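Local coordinates for glucose-6-phosphate isomerase (PDB 3QKI), which probably interconverts alpha-D-glucose 6-phosphate and beta-D-fructose 6-phosphate, the second step of glycolysis, at residues L434-V440 against V506-P512. Residues are numbered along the deposited sequence; the frame is centred on the assembly and turned at random.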
# COMPACT_ATOMS: atom_id res chain seq x y z
N LEU A 434 1.63 10.31 12.43
CA LEU A 434 0.38 9.80 13.02
C LEU A 434 0.66 8.66 14.03
O LEU A 434 0.11 8.67 15.12
CB LEU A 434 -0.59 9.34 11.91
CG LEU A 434 -1.99 8.90 12.36
CD1 LEU A 434 -2.99 9.13 11.31
CD2 LEU A 434 -2.01 7.40 12.67
N ILE A 435 1.55 7.73 13.67
CA ILE A 435 1.93 6.59 14.53
C ILE A 435 2.55 7.08 15.84
O ILE A 435 2.35 6.44 16.88
CB ILE A 435 2.77 5.52 13.78
CG1 ILE A 435 2.00 4.99 12.54
CG2 ILE A 435 3.20 4.35 14.71
CD1 ILE A 435 2.65 3.79 11.74
N HIS A 436 3.26 8.23 15.82
CA HIS A 436 3.85 8.78 17.05
C HIS A 436 2.93 9.71 17.81
O HIS A 436 2.97 9.71 19.04
CB HIS A 436 5.18 9.51 16.78
CG HIS A 436 6.31 8.57 16.51
ND1 HIS A 436 7.04 7.99 17.56
CD2 HIS A 436 6.79 8.10 15.34
CE1 HIS A 436 7.94 7.21 16.97
NE2 HIS A 436 7.82 7.24 15.65
N GLN A 437 2.14 10.55 17.09
CA GLN A 437 1.34 11.59 17.74
C GLN A 437 -0.17 11.60 17.50
O GLN A 437 -0.89 12.37 18.14
CB GLN A 437 1.95 13.00 17.49
CG GLN A 437 3.31 13.22 18.17
CD GLN A 437 3.78 14.65 18.00
OE1 GLN A 437 3.66 15.26 16.93
NE2 GLN A 437 4.34 15.23 19.05
N GLY A 438 -0.64 10.81 16.57
CA GLY A 438 -2.07 10.71 16.31
C GLY A 438 -2.60 9.46 16.98
O GLY A 438 -2.11 9.05 18.04
N GLN A 439 -3.58 8.82 16.35
CA GLN A 439 -4.14 7.60 16.90
C GLN A 439 -3.08 6.48 17.03
O GLN A 439 -2.14 6.42 16.21
CB GLN A 439 -5.40 7.20 16.12
CG GLN A 439 -5.15 6.66 14.73
CD GLN A 439 -6.45 6.23 14.12
OE1 GLN A 439 -6.96 6.88 13.21
NE2 GLN A 439 -7.05 5.18 14.65
N VAL A 440 -3.18 5.68 18.12
CA VAL A 440 -2.24 4.59 18.42
C VAL A 440 -2.43 3.44 17.43
O VAL A 440 -3.55 2.95 17.24
CB VAL A 440 -2.32 4.10 19.90
CG1 VAL A 440 -1.41 2.90 20.14
CG2 VAL A 440 -1.96 5.22 20.86
N VAL A 506 5.44 16.93 22.64
CA VAL A 506 5.33 15.81 23.58
C VAL A 506 5.03 14.52 22.82
O VAL A 506 4.23 14.52 21.89
CB VAL A 506 4.27 16.13 24.69
CG1 VAL A 506 3.88 14.90 25.52
CG2 VAL A 506 4.75 17.27 25.60
N PHE A 507 5.67 13.42 23.24
CA PHE A 507 5.42 12.09 22.69
C PHE A 507 4.93 11.25 23.85
O PHE A 507 5.71 10.93 24.73
CB PHE A 507 6.69 11.47 22.10
CG PHE A 507 7.18 12.11 20.83
CD1 PHE A 507 7.06 11.45 19.61
CD2 PHE A 507 7.82 13.35 20.86
CE1 PHE A 507 7.55 12.04 18.44
CE2 PHE A 507 8.29 13.94 19.69
CZ PHE A 507 8.16 13.28 18.48
N ASN A 508 3.63 10.93 23.89
CA ASN A 508 3.05 10.16 24.98
C ASN A 508 3.60 8.76 25.20
O ASN A 508 3.56 8.27 26.33
CB ASN A 508 1.52 10.21 24.97
CG ASN A 508 0.96 11.61 25.05
OD1 ASN A 508 1.45 12.47 25.79
ND2 ASN A 508 -0.08 11.88 24.29
N GLY A 509 4.19 8.15 24.16
CA GLY A 509 4.78 6.82 24.31
C GLY A 509 3.72 5.76 24.56
O GLY A 509 2.53 5.99 24.28
N ASN A 510 4.13 4.59 25.09
CA ASN A 510 3.25 3.43 25.33
C ASN A 510 2.59 2.93 24.03
O ASN A 510 1.51 2.36 24.08
CB ASN A 510 2.20 3.73 26.41
CG ASN A 510 2.80 3.88 27.77
OD1 ASN A 510 3.78 3.23 28.12
ND2 ASN A 510 2.19 4.71 28.59
N ARG A 511 3.25 3.19 22.87
CA ARG A 511 2.80 2.78 21.55
C ARG A 511 3.48 1.46 21.27
O ARG A 511 4.71 1.38 21.29
CB ARG A 511 3.05 3.89 20.52
CG ARG A 511 2.01 5.01 20.72
CD ARG A 511 2.41 6.35 20.18
NE ARG A 511 1.43 7.36 20.59
CZ ARG A 511 0.43 7.79 19.83
NH1 ARG A 511 -0.44 8.67 20.30
NH2 ARG A 511 0.28 7.33 18.59
N PRO A 512 2.70 0.37 21.14
CA PRO A 512 3.31 -0.95 21.08
C PRO A 512 3.95 -1.35 19.76
O PRO A 512 3.54 -0.88 18.70
CB PRO A 512 2.16 -1.90 21.49
CG PRO A 512 0.94 -1.20 21.06
CD PRO A 512 1.22 0.29 21.15
O HOH W 1 4.39 8.84 21.39
O HOH W 2 2.06 11.27 21.45
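The irregular chain of 506-512 runs past the C-terminal end of helix 428-437, nearest by CA atoms at Q437 with F507 and at V440 with R511, 6.2 Å apart in the second pair. R511 illustrates how an arginine can satisfy main-chain carbonyls at and just past the end of a helix, where helical N-H partners run out. Its side chain, extended from CG to NE (chi3 -173°), brings the guanidinium up against the last turn and the chain just after it. NH1 and NH2 both grip G438 O in the guanidinium plane, NH1 at 2.8 Å and nearly in line with the C=O bond. NH2 also donates to I435 O (2.8 Å), from above that carbonyl's plane. The planar group is sandwiched, with H436 O over one face and V440 CG2 over the other, 3.7 Å from R511 CZ. The positive charge probably complements the negative end of the helix dipole. H436 O accepts hydrogen bonds from two waters, which in turn accept from the backbone N of N508 and of G509. Farther along, Q437 NE2 donates to V506 O (2.9 Å) while lying over one face of the F507 ring, whose edge meets H436 CB; H436 NE2 is bonded to Q475. Helix 464-481 packs against H436 and R511 through L479, the second subunit reaches Q437 and F507 with G553, and both segments lead into neighbouring parallel strands, 443-448 and 513-518, of the mixed sheet.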